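Local coordinates for probable mannosyltransferase KTR4 (Saccharomyces cerevisiae, PDB 5A07), which is a probable mannosyltransferase of the GT-A clan, modelled here with guanosine-5'-diphosphate and a manganese ion, at residues Gly105-Val111 / Tyr136-Asn142; Ser122-Leu126 / Leu231-Phe237; Glu127-Asn131 / Phe237-Ile241; Phe317-Phe321 / Tyr379-Tyr384. One frame throughout, in Å; residues are numbered along the deposited sequence.

Contact 1 of 4, residues Gly105-Val111 / Tyr136-Asn142. With GDP (guanosine-5'-diphosphate), chain F.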
# COMPACT_ATOMS: atom_id res chain seq x y z
N GLY B 105 15.81 -6.51 -6.49
CA GLY B 105 14.94 -5.50 -5.98
C GLY B 105 15.46 -4.12 -6.30
O GLY B 105 16.69 -3.95 -6.52
N THR B 106 14.53 -3.16 -6.32
CA THR B 106 14.85 -1.78 -6.56
C THR B 106 13.96 -0.92 -5.68
O THR B 106 12.83 -1.31 -5.37
CB THR B 106 14.69 -1.40 -8.03
OG1 THR B 106 15.22 -0.11 -8.31
CG2 THR B 106 13.24 -1.52 -8.48
N ILE B 107 14.49 0.24 -5.34
CA ILE B 107 13.68 1.33 -4.81
C ILE B 107 13.08 2.06 -5.96
O ILE B 107 13.79 2.38 -6.89
CB ILE B 107 14.53 2.23 -3.97
CG1 ILE B 107 15.08 1.40 -2.82
CG2 ILE B 107 13.66 3.32 -3.40
CD1 ILE B 107 16.35 1.92 -2.40
N LEU B 108 11.76 2.20 -5.98
CA LEU B 108 11.06 2.76 -7.10
C LEU B 108 10.38 4.07 -6.77
O LEU B 108 9.67 4.17 -5.76
CB LEU B 108 9.98 1.78 -7.59
CG LEU B 108 9.01 2.36 -8.63
CD1 LEU B 108 9.67 2.63 -9.97
CD2 LEU B 108 7.84 1.41 -8.86
N SER B 109 10.54 5.09 -7.62
CA SER B 109 9.78 6.31 -7.46
C SER B 109 9.24 6.76 -8.82
O SER B 109 10.02 6.97 -9.77
CB SER B 109 10.62 7.48 -6.92
OG SER B 109 11.45 7.17 -5.80
N LEU B 110 7.95 7.02 -8.84
CA LEU B 110 7.29 7.70 -9.91
C LEU B 110 7.22 9.12 -9.50
O LEU B 110 6.55 9.44 -8.52
CB LEU B 110 5.87 7.15 -10.05
CG LEU B 110 4.98 7.83 -11.07
CD1 LEU B 110 5.42 7.46 -12.49
CD2 LEU B 110 3.49 7.52 -10.90
N VAL B 111 7.92 10.00 -10.25
CA VAL B 111 7.99 11.39 -9.88
C VAL B 111 8.10 12.30 -11.10
O VAL B 111 8.46 11.82 -12.18
CB VAL B 111 9.24 11.70 -9.03
CG1 VAL B 111 9.04 11.19 -7.60
CG2 VAL B 111 10.47 11.03 -9.54
N TYR B 136 20.74 -1.12 -2.56
CA TYR B 136 19.81 -1.43 -3.64
C TYR B 136 19.75 -0.23 -4.57
O TYR B 136 19.79 0.95 -4.16
CB TYR B 136 18.41 -1.83 -3.08
CG TYR B 136 18.48 -3.30 -2.58
CD1 TYR B 136 18.40 -4.35 -3.49
CD2 TYR B 136 18.69 -3.62 -1.25
CE1 TYR B 136 18.53 -5.68 -3.08
CE2 TYR B 136 18.84 -4.94 -0.84
CZ TYR B 136 18.80 -5.96 -1.78
OH TYR B 136 18.91 -7.24 -1.40
N PRO B 137 19.53 -0.50 -5.84
CA PRO B 137 19.42 0.56 -6.83
C PRO B 137 18.11 1.30 -6.83
O PRO B 137 17.13 0.86 -6.23
CB PRO B 137 19.47 -0.21 -8.16
CG PRO B 137 19.00 -1.58 -7.83
CD PRO B 137 19.38 -1.84 -6.40
N TYR B 138 18.14 2.50 -7.40
CA TYR B 138 16.94 3.29 -7.60
C TYR B 138 16.49 3.29 -9.02
O TYR B 138 17.29 3.52 -9.95
CB TYR B 138 17.16 4.74 -7.19
CG TYR B 138 17.42 4.93 -5.71
CD1 TYR B 138 18.71 4.71 -5.21
CD2 TYR B 138 16.44 5.36 -4.84
CE1 TYR B 138 18.99 4.88 -3.83
CE2 TYR B 138 16.71 5.51 -3.47
CZ TYR B 138 17.97 5.27 -2.98
OH TYR B 138 18.26 5.40 -1.64
N THR B 139 15.19 3.17 -9.19
CA THR B 139 14.56 3.31 -10.46
C THR B 139 13.59 4.46 -10.39
O THR B 139 12.71 4.49 -9.49
CB THR B 139 13.79 2.04 -10.86
OG1 THR B 139 14.69 0.92 -10.94
CG2 THR B 139 13.16 2.20 -12.25
N PHE B 140 13.71 5.41 -11.33
CA PHE B 140 12.80 6.50 -11.42
C PHE B 140 11.99 6.45 -12.73
O PHE B 140 12.58 6.27 -13.80
CB PHE B 140 13.54 7.83 -11.40
CG PHE B 140 14.32 8.05 -10.17
CD1 PHE B 140 15.60 7.55 -10.04
CD2 PHE B 140 13.76 8.70 -9.10
CE1 PHE B 140 16.34 7.73 -8.91
CE2 PHE B 140 14.50 8.87 -7.95
CZ PHE B 140 15.76 8.42 -7.84
N LEU B 141 10.70 6.69 -12.63
CA LEU B 141 9.81 6.71 -13.78
C LEU B 141 9.02 7.94 -13.84
O LEU B 141 8.68 8.51 -12.82
CB LEU B 141 8.83 5.52 -13.76
CG LEU B 141 9.41 4.12 -13.69
CD1 LEU B 141 8.34 2.98 -13.58
CD2 LEU B 141 10.36 3.86 -14.88
N ASN B 142 8.73 8.42 -15.07
CA ASN B 142 7.98 9.63 -15.26
C ASN B 142 7.18 9.53 -16.57
O ASN B 142 7.63 8.85 -17.50
CB ASN B 142 9.03 10.77 -15.30
CG ASN B 142 8.43 12.19 -15.33
OD1 ASN B 142 7.22 12.45 -15.41
ND2 ASN B 142 9.35 13.15 -15.26
PB GDP F . -1.01 11.33 -2.94
O1B GDP F . -1.45 12.67 -2.48
O2B GDP F . -1.99 10.37 -3.30
O3B GDP F . 0.13 10.82 -2.15
O3A GDP F . -0.51 11.71 -4.44
PA GDP F . 0.90 12.15 -5.01
O1A GDP F . 0.86 13.39 -5.78
O2A GDP F . 2.04 12.05 -4.08
O5' GDP F . 1.10 11.03 -6.11
C5' GDP F . 1.53 9.67 -5.94
C4' GDP F . 2.89 9.39 -6.56
O4' GDP F . 2.74 9.56 -7.98
C3' GDP F . 4.01 10.31 -6.11
O3' GDP F . 5.26 9.58 -6.18
C2' GDP F . 3.95 11.44 -7.14
O2' GDP F . 5.21 12.06 -7.33
C1' GDP F . 3.57 10.67 -8.36
N9 GDP F . 2.76 11.44 -9.34
C8 GDP F . 1.52 11.97 -9.19
N7 GDP F . 1.12 12.55 -10.40
C5 GDP F . 2.14 12.34 -11.29
C6 GDP F . 2.35 12.68 -12.71
O6 GDP F . 1.37 13.30 -13.25
N1 GDP F . 3.51 12.32 -13.28
C2 GDP F . 4.52 11.68 -12.57
N2 GDP F . 5.65 11.37 -13.19
N3 GDP F . 4.37 11.35 -11.25
C4 GDP F . 3.21 11.60 -10.62
O HOH W 1 13.65 5.67 -6.78

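Contact 2 of 4, residues Ser122-Leu126 / Leu231-Phe237. With MN (manganese (II) ion), chain G; GDP (guanosine-5'-diphosphate), chain F.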
# COMPACT_ATOMS: atom_id res chain seq x y z
N SER B 122 13.35 12.45 0.64
CA SER B 122 12.94 11.05 0.89
C SER B 122 14.10 10.11 0.73
O SER B 122 14.30 9.24 1.57
CB SER B 122 11.79 10.64 -0.04
OG SER B 122 10.66 11.45 0.10
N ILE B 123 14.87 10.27 -0.33
CA ILE B 123 16.00 9.41 -0.60
C ILE B 123 17.04 9.50 0.49
O ILE B 123 17.56 8.51 0.96
CB ILE B 123 16.57 9.74 -1.96
CG1 ILE B 123 15.60 9.32 -3.07
CG2 ILE B 123 17.86 9.07 -2.12
CD1 ILE B 123 15.91 10.02 -4.40
N GLN B 124 17.31 10.71 0.96
CA GLN B 124 18.33 10.89 2.00
C GLN B 124 17.94 10.17 3.31
O GLN B 124 18.77 9.54 3.99
CB GLN B 124 18.56 12.39 2.26
CG GLN B 124 19.35 13.02 1.10
CD GLN B 124 19.55 14.51 1.27
OE1 GLN B 124 18.66 15.15 1.76
NE2 GLN B 124 20.63 15.05 0.73
N GLN B 125 16.72 10.28 3.66
CA GLN B 125 16.23 9.54 4.80
C GLN B 125 16.22 8.03 4.64
O GLN B 125 16.56 7.28 5.61
CB GLN B 125 14.84 10.07 5.14
CG GLN B 125 15.06 11.47 5.70
CD GLN B 125 13.80 12.00 6.13
OE1 GLN B 125 13.17 12.71 5.34
NE2 GLN B 125 13.29 11.49 7.19
N LEU B 126 15.86 7.55 3.46
CA LEU B 126 15.86 6.09 3.22
C LEU B 126 17.30 5.60 3.23
O LEU B 126 17.59 4.49 3.73
CB LEU B 126 15.21 5.74 1.87
CG LEU B 126 15.25 4.28 1.46
CD1 LEU B 126 14.48 3.50 2.45
CD2 LEU B 126 14.66 4.17 0.05
N LEU B 231 8.81 4.48 -3.09
CA LEU B 231 9.18 5.69 -2.39
C LEU B 231 8.49 6.89 -3.03
O LEU B 231 8.46 7.02 -4.26
CB LEU B 231 10.69 5.88 -2.51
CG LEU B 231 11.24 7.01 -1.69
CD1 LEU B 231 11.13 6.74 -0.19
CD2 LEU B 231 12.70 7.17 -2.07
N GLU B 232 7.88 7.75 -2.21
CA GLU B 232 7.23 8.95 -2.71
C GLU B 232 7.95 10.19 -2.17
O GLU B 232 8.71 10.11 -1.20
CB GLU B 232 5.77 9.04 -2.26
CG GLU B 232 4.90 8.00 -2.91
CD GLU B 232 3.43 8.36 -3.03
OE1 GLU B 232 2.96 9.36 -2.43
OE2 GLU B 232 2.71 7.49 -3.56
N PRO B 233 7.75 11.31 -2.84
CA PRO B 233 8.38 12.53 -2.34
C PRO B 233 7.89 12.94 -0.96
O PRO B 233 6.74 12.67 -0.61
CB PRO B 233 7.95 13.60 -3.37
CG PRO B 233 7.64 12.83 -4.57
CD PRO B 233 7.03 11.56 -4.07
N ASN B 234 8.75 13.62 -0.21
CA ASN B 234 8.32 14.27 1.03
C ASN B 234 7.88 13.30 2.17
O ASN B 234 6.97 13.60 2.91
CB ASN B 234 7.18 15.25 0.75
CG ASN B 234 7.09 16.32 1.81
OD1 ASN B 234 8.05 16.58 2.53
ND2 ASN B 234 5.90 16.90 1.97
N VAL B 235 8.55 12.16 2.29
CA VAL B 235 8.25 11.24 3.38
C VAL B 235 9.43 11.20 4.28
O VAL B 235 10.54 11.68 3.94
CB VAL B 235 7.88 9.83 2.85
CG1 VAL B 235 6.76 9.94 1.90
CG2 VAL B 235 9.07 9.14 2.17
N ASN B 236 9.21 10.59 5.43
CA ASN B 236 10.21 10.51 6.48
C ASN B 236 10.37 9.11 6.98
O ASN B 236 9.38 8.37 7.05
CB ASN B 236 9.78 11.40 7.67
CG ASN B 236 9.64 12.87 7.26
OD1 ASN B 236 10.63 13.57 7.08
ND2 ASN B 236 8.43 13.27 6.97
N PHE B 237 11.61 8.74 7.28
CA PHE B 237 11.92 7.51 7.95
C PHE B 237 12.56 7.84 9.25
O PHE B 237 13.47 8.70 9.34
CB PHE B 237 12.85 6.66 7.12
CG PHE B 237 12.23 6.15 5.83
CD1 PHE B 237 11.43 5.02 5.82
CD2 PHE B 237 12.36 6.86 4.68
CE1 PHE B 237 10.79 4.62 4.66
CE2 PHE B 237 11.75 6.46 3.53
CZ PHE B 237 10.92 5.36 3.53
MN MN G . 2.23 11.35 -1.93
PB GDP F . -1.01 11.33 -2.94
O1B GDP F . -1.45 12.67 -2.48
O2B GDP F . -1.99 10.37 -3.30
O3B GDP F . 0.13 10.82 -2.15
O3A GDP F . -0.51 11.71 -4.44
PA GDP F . 0.90 12.15 -5.01
O1A GDP F . 0.86 13.39 -5.78
O2A GDP F . 2.04 12.05 -4.08
O5' GDP F . 1.10 11.03 -6.11
C5' GDP F . 1.53 9.67 -5.94
C4' GDP F . 2.89 9.39 -6.56
O4' GDP F . 2.74 9.56 -7.98
C3' GDP F . 4.01 10.31 -6.11
O3' GDP F . 5.26 9.58 -6.18
C2' GDP F . 3.95 11.44 -7.14
O2' GDP F . 5.21 12.06 -7.33
C1' GDP F . 3.57 10.67 -8.36
N9 GDP F . 2.76 11.44 -9.34
C8 GDP F . 1.52 11.97 -9.19
N7 GDP F . 1.12 12.55 -10.40
C5 GDP F . 2.14 12.34 -11.29
C6 GDP F . 2.35 12.68 -12.71
O6 GDP F . 1.37 13.30 -13.25
N1 GDP F . 3.51 12.32 -13.28
C2 GDP F . 4.52 11.68 -12.57
N2 GDP F . 5.65 11.37 -13.19
N3 GDP F . 4.37 11.35 -11.25
C4 GDP F . 3.21 11.60 -10.62
O HOH W 2 4.40 12.37 -1.87
O HOH W 3 1.53 13.54 -1.33

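Contact 3 of 4, residues Glu127-Asn131 / Phe237-Ile241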
# COMPACT_ATOMS: atom_id res chain seq x y z
N GLU B 127 18.22 6.38 2.68
CA GLU B 127 19.65 5.97 2.70
C GLU B 127 20.16 5.89 4.17
O GLU B 127 20.81 4.92 4.59
CB GLU B 127 20.49 6.96 1.92
CG GLU B 127 20.43 6.80 0.40
CD GLU B 127 21.20 5.59 -0.12
OE1 GLU B 127 22.34 5.39 0.36
OE2 GLU B 127 20.71 4.87 -1.03
N GLU B 128 19.88 6.94 4.91
CA GLU B 128 20.39 7.07 6.28
C GLU B 128 19.82 5.96 7.17
O GLU B 128 20.54 5.40 7.99
CB GLU B 128 20.02 8.43 6.84
CG GLU B 128 20.41 8.71 8.32
CD GLU B 128 21.90 8.44 8.62
OE1 GLU B 128 22.75 8.47 7.69
OE2 GLU B 128 22.26 8.09 9.75
N GLU B 129 18.55 5.61 7.03
CA GLU B 129 17.95 4.65 7.93
C GLU B 129 18.10 3.21 7.44
O GLU B 129 17.88 2.29 8.20
CB GLU B 129 16.46 4.95 8.12
CG GLU B 129 16.15 6.34 8.69
CD GLU B 129 16.92 6.71 10.01
OE1 GLU B 129 17.28 5.82 10.79
OE2 GLU B 129 17.23 7.94 10.22
N TYR B 130 18.39 3.04 6.15
CA TYR B 130 18.42 1.70 5.54
C TYR B 130 19.46 1.47 4.44
O TYR B 130 20.43 0.67 4.60
CB TYR B 130 17.03 1.31 5.02
CG TYR B 130 17.05 -0.06 4.31
CD1 TYR B 130 17.28 -1.22 5.02
CD2 TYR B 130 16.90 -0.17 2.95
CE1 TYR B 130 17.32 -2.44 4.42
CE2 TYR B 130 16.94 -1.43 2.29
CZ TYR B 130 17.15 -2.56 3.05
OH TYR B 130 17.16 -3.80 2.50
N ASN B 131 19.27 2.14 3.34
CA ASN B 131 19.93 1.73 2.12
C ASN B 131 21.43 1.97 2.03
O ASN B 131 22.07 1.34 1.24
CB ASN B 131 19.21 2.29 0.89
CG ASN B 131 19.40 1.41 -0.37
OD1 ASN B 131 19.51 0.20 -0.29
ND2 ASN B 131 19.55 2.07 -1.53
N PHE B 237 11.61 8.74 7.28
CA PHE B 237 11.92 7.51 7.95
C PHE B 237 12.56 7.84 9.25
O PHE B 237 13.47 8.70 9.34
CB PHE B 237 12.85 6.66 7.12
CG PHE B 237 12.23 6.15 5.83
CD1 PHE B 237 11.43 5.02 5.82
CD2 PHE B 237 12.36 6.86 4.68
CE1 PHE B 237 10.79 4.62 4.66
CE2 PHE B 237 11.75 6.46 3.53
CZ PHE B 237 10.92 5.36 3.53
N TYR B 238 12.22 7.09 10.29
CA TYR B 238 12.69 7.44 11.65
C TYR B 238 13.57 6.43 12.31
O TYR B 238 14.22 6.82 13.31
CB TYR B 238 11.50 7.71 12.61
CG TYR B 238 10.60 8.81 12.14
CD1 TYR B 238 11.06 10.17 12.10
CD2 TYR B 238 9.32 8.57 11.73
CE1 TYR B 238 10.25 11.21 11.59
CE2 TYR B 238 8.51 9.61 11.27
CZ TYR B 238 8.99 10.92 11.23
OH TYR B 238 8.17 11.88 10.74
N CYS B 239 13.65 5.19 11.80
CA CYS B 239 14.27 4.14 12.54
C CYS B 239 15.20 3.33 11.70
O CYS B 239 14.88 2.96 10.57
CB CYS B 239 13.20 3.20 13.13
SG CYS B 239 11.91 4.02 14.08
N LYS B 240 16.33 2.97 12.28
CA LYS B 240 17.31 2.18 11.57
C LYS B 240 16.82 0.75 11.32
O LYS B 240 16.36 0.07 12.23
CB LYS B 240 18.59 2.11 12.37
CG LYS B 240 19.35 3.43 12.31
CD LYS B 240 20.81 3.28 12.66
CE LYS B 240 21.33 4.60 13.25
NZ LYS B 240 21.19 4.50 14.71
N ILE B 241 17.07 0.31 10.11
CA ILE B 241 16.73 -1.03 9.67
C ILE B 241 18.00 -1.73 9.29
O ILE B 241 18.64 -1.38 8.29
CB ILE B 241 15.77 -0.99 8.48
CG1 ILE B 241 14.51 -0.25 8.88
CG2 ILE B 241 15.47 -2.44 7.96
CD1 ILE B 241 13.63 -1.01 9.89
O HOH W 4 16.20 9.63 8.58
O HOH W 5 20.77 0.10 7.39

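Contact 4 of 4, residues Phe317-Phe321 / Tyr379-Tyr384. With MN (manganese (II) ion), chain G.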
# COMPACT_ATOMS: atom_id res chain seq x y z
N PHE B 317 -4.28 -0.91 2.43
CA PHE B 317 -2.88 -0.61 2.76
C PHE B 317 -2.60 0.74 2.13
O PHE B 317 -2.99 0.99 1.00
CB PHE B 317 -1.95 -1.66 2.19
CG PHE B 317 -2.37 -3.06 2.54
CD1 PHE B 317 -2.33 -3.47 3.87
CD2 PHE B 317 -2.81 -3.94 1.57
CE1 PHE B 317 -2.81 -4.73 4.24
CE2 PHE B 317 -3.24 -5.19 1.92
CZ PHE B 317 -3.24 -5.58 3.25
N TRP B 318 -1.88 1.59 2.85
CA TRP B 318 -1.62 2.94 2.35
C TRP B 318 -0.37 2.96 1.52
O TRP B 318 0.76 3.13 2.03
CB TRP B 318 -1.50 3.89 3.52
CG TRP B 318 -1.84 5.34 3.12
CD1 TRP B 318 -2.73 5.75 2.19
CD2 TRP B 318 -1.31 6.50 3.72
NE1 TRP B 318 -2.79 7.16 2.19
CE2 TRP B 318 -1.92 7.62 3.12
CE3 TRP B 318 -0.33 6.71 4.68
CZ2 TRP B 318 -1.56 8.91 3.45
CZ3 TRP B 318 -0.04 8.02 5.04
CH2 TRP B 318 -0.67 9.08 4.44
N THR B 319 -0.58 2.82 0.24
CA THR B 319 0.47 2.41 -0.70
C THR B 319 1.57 3.44 -1.00
O THR B 319 2.49 3.13 -1.72
CB THR B 319 -0.15 2.01 -2.07
OG1 THR B 319 -0.95 3.09 -2.54
CG2 THR B 319 -1.01 0.71 -1.89
N ASN B 320 1.52 4.67 -0.46
CA ASN B 320 2.67 5.54 -0.67
C ASN B 320 3.98 4.90 -0.24
O ASN B 320 5.04 5.24 -0.73
CB ASN B 320 2.46 6.94 -0.12
CG ASN B 320 2.06 6.98 1.35
OD1 ASN B 320 2.81 6.59 2.21
ND2 ASN B 320 0.91 7.52 1.61
N PHE B 321 3.90 4.03 0.76
CA PHE B 321 4.97 3.06 1.09
C PHE B 321 4.45 1.68 0.77
O PHE B 321 3.34 1.36 1.14
CB PHE B 321 5.26 3.10 2.60
CG PHE B 321 6.13 1.93 3.09
CD1 PHE B 321 5.57 0.68 3.34
CD2 PHE B 321 7.46 2.06 3.23
CE1 PHE B 321 6.35 -0.39 3.79
CE2 PHE B 321 8.24 1.02 3.65
CZ PHE B 321 7.70 -0.21 3.92
N TYR B 379 7.80 5.64 9.95
CA TYR B 379 7.53 6.24 8.64
C TYR B 379 6.44 7.27 8.70
O TYR B 379 5.41 7.11 9.45
CB TYR B 379 7.01 5.17 7.67
CG TYR B 379 6.56 5.73 6.34
CD1 TYR B 379 7.48 5.89 5.33
CD2 TYR B 379 5.21 5.87 6.03
CE1 TYR B 379 7.08 6.31 4.05
CE2 TYR B 379 4.77 6.30 4.80
CZ TYR B 379 5.75 6.56 3.80
OH TYR B 379 5.38 6.92 2.53
N HIS B 380 6.61 8.35 7.96
CA HIS B 380 5.53 9.38 7.84
C HIS B 380 5.33 9.84 6.45
O HIS B 380 6.32 10.11 5.75
CB HIS B 380 5.87 10.54 8.76
CG HIS B 380 5.12 11.80 8.48
ND1 HIS B 380 5.69 12.87 7.81
CD2 HIS B 380 3.88 12.20 8.80
CE1 HIS B 380 4.83 13.89 7.78
NE2 HIS B 380 3.71 13.49 8.37
N HIS B 381 4.06 9.98 6.07
CA HIS B 381 3.64 10.70 4.89
C HIS B 381 2.44 11.45 5.39
O HIS B 381 1.50 10.88 6.00
CB HIS B 381 3.23 9.72 3.79
CG HIS B 381 2.68 10.34 2.52
ND1 HIS B 381 1.54 11.09 2.46
CD2 HIS B 381 3.15 10.30 1.25
CE1 HIS B 381 1.29 11.44 1.20
NE2 HIS B 381 2.27 10.97 0.46
N THR B 382 2.39 12.73 5.13
CA THR B 382 1.27 13.51 5.69
C THR B 382 -0.11 12.89 5.39
O THR B 382 -0.32 12.47 4.30
CB THR B 382 1.27 15.03 5.18
OG1 THR B 382 0.15 15.68 5.81
CG2 THR B 382 1.06 15.17 3.68
N PRO B 383 -1.02 12.81 6.36
CA PRO B 383 -0.96 13.25 7.76
C PRO B 383 -0.72 12.13 8.79
O PRO B 383 -0.98 12.34 9.99
CB PRO B 383 -2.38 13.73 7.99
CG PRO B 383 -3.23 12.81 7.20
CD PRO B 383 -2.41 12.43 5.99
N TYR B 384 -0.15 11.00 8.39
CA TYR B 384 -0.12 9.83 9.30
C TYR B 384 1.27 9.32 9.50
O TYR B 384 2.14 9.39 8.60
CB TYR B 384 -1.02 8.74 8.73
CG TYR B 384 -2.49 9.11 8.54
CD1 TYR B 384 -3.27 9.45 9.61
CD2 TYR B 384 -3.07 9.11 7.30
CE1 TYR B 384 -4.57 9.85 9.42
CE2 TYR B 384 -4.39 9.43 7.08
CZ TYR B 384 -5.14 9.78 8.16
OH TYR B 384 -6.41 10.15 8.02
MN MN G . 2.23 11.35 -1.93
O HOH W 6 7.14 6.42 0.38
O HOH W 3 1.53 13.54 -1.33
O HOH W 2 4.40 12.37 -1.87

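Contact 1 of 4, residues Gly105-Val111 / Tyr136-Asn142
Similar first torsions in I107 (chi1 -61°) and Y138 (chi1 -65°) set CG1 and CG beside their own backbone nitrogens, and the two side chains then run alongside each other. I107 CD1 comes over one face of the Y138 ring, 4.0 Å from its centroid, a CH-pi contact. The residues belong to the parallel strands 105-110 and 138-142 of a beta-alpha-beta unit, crossed over by helix 116-131, as expected in the Rossmann-like core of a GT-A fold. Five backbone bonds, from I107 N to P137 O through to V111 N to L141 O, establish the parallel pairing. On the sheet face away from I107 and Y138, L108 CD1 packs on L141 CD1 at 3.9 Å. The hydroxyls of T106 and T139 meet with OG1 to OG1 at 2.9 Å. Water 1 lies over the F140 ring, 2.8 Å from S109 OG, and donates to T139 O. The C-terminal ends of both strands reach guanosine-5'-diphosphate: L110 O accepts O3' at 2.7 Å and O2' at 3.2 Å. N142 has CG opposite its backbone N (chi1 -173°), and its OD1 takes ligand N2 at 2.9 Å. The same N2 makes a weak bond to V111 O at 3.0 Å.

Contact 2 of 4, residues Ser122-Leu126 / Leu231-Phe237
L231 meets the helix first: its CD2 lies 3.7 Å from I123 CG1, the two side chains crossing at about a right angle, while CD1 rests on S122 CB. Next, E232 divides its roles. Its carbonyl faces the helix and accepts the S122 hydroxyl, OG to O 2.7 Å, in the carbonyl plane and on a lone pair. Its side chain leads the other way, where OE1 binds manganese at 2.2 Å and OE2 is held by a salt bridge to R230. P233 O takes a bond from water 2 at 2.7 Å, and that water is itself a manganese ligand. The loop following strand 227-230 probably corresponds to the DXD position of GT-A enzymes, with E232 supplying the metal-binding carboxylate; GDP O3B and O2A, waters 2 and 3 and H381 complete the coordination. At N234 the backbone turns with a positive phi of 66°, bringing V235 N back to S122 OG at 3.1 Å, with an almost straight N-H...O angle of 175°. One serine oxygen thereby ties both ends of the turn, with V235 CG2 packed beside it. N236 directs ND2 to H380. F237 closes the segment: L126, its CG opposite the backbone N (chi1 175°), lays CD1 over one face of the ring, 4.3 Å from the centroid, and L126 CB touches F237 CE2 at 3.9 Å.

Contact 3 of 4, residues Glu127-Asn131 / Phe237-Ile241
E129 and I241 meet through their backbones on the closely packed side: I241 N donates to E129 O at 2.9 Å with an N-H...O angle of 165°, and K240 CA adds a CA-H...O contact to that oxygen at 3.4 Å. Beside this bond, Y130 has its ring carried opposite the backbone N (chi1 177°), which lets CD1 pack on I241 CG2 at 3.7 Å while I241 O sits at the ring edge. The helix widens here into a pi-type turn. The E129 side chain, bent at chi2 (-52°), slides past F237 in the opposite direction, its CG packed 3.7 Å from F237 CB. Its carboxylate turns to the looser, watery side, where OE2 takes a bond from water 4 at 2.6 Å. That water also donates to F237 O. K240 NZ remains 5.7 Å from E129 OE1, so any attraction is probably long-range. Water 5 makes a second bridge, donating to Y130 O and I241 O. In the fold, the contact fastens the end of helix 116-131 to the loop between strand 236-237 and helix 245-251. C239 anchors that loop by its disulfide to C397, and Y130 meets W229 of strand 227-230, its hydroxyl hydrogen-bonded to V245 N.

Contact 4 of 4, residues Phe317-Phe321 / Tyr379-Tyr384
The W318 indole has the Y384 ring on one face, edge-to-face with planes at 73° and Y384 CD2 3.7 Å from W318 CH2; N320 ND2 lies over the opposite face. At the indole edge, W318 CH2 approaches H381 O at 3.2 Å. The same N320 amide is stacked on the H381 imidazole, their planes only 8° apart, with ND2 over the ring centre and 3.5 Å from CG of H381. F321 CB covers one face of the Y379 ring, 3.7 Å from CZ of Y379. The placing of the amide follows from its torsion: chi1 of 54° puts CG of N320 between backbone N and carbonyl carbon, turned in toward both rings. Its other end is held by Y379 OH, which donates to N320 OD1 at 2.6 Å from a position tilted out of the carbonyl plane. Water 6 joins that hydroxyl to N320 O. The bond from H381 ND1 to T382 O, 3.0 Å and nearly in the ring plane, helps fix the imidazole's rotation, with NE2 directed to manganese at 2.4 Å. A type I turn, W318 to F321, presents N320 as a second-shell group to the metal ligand; strand 379-381 carries the histidine, and the cis peptide before P383 follows it. With E232 as the other protein ligand, the arrangement is consistent with the metal-nucleotide site of metal-dependent GT-A enzymes.

Contacts 1, 2 and 4 line the guanosine-5'-diphosphate and manganese site: contact 1 reaches the ribose and base, contact 2 the ribose and metal, and contact 4 the metal and, through H381, the nucleotide. Contacts 1 and 2 join where L108 O meets L231 N at 2.8 Å. Contacts 2 and 4 share waters 2 and 3 and the metal, E232 OE1 lying 3.4 Å from H381 NE2, and meet where N236 ND2 reaches H380 ND1 at 2.9 Å. Contact 3 is more remote, its F237 side chain about 12 Å from the manganese. It continues contact 2 along helix 116-131 and touches contact 1 through E127 OE2 and Y138 OH at 2.6 Å. Contacts 1 and 4 do not touch.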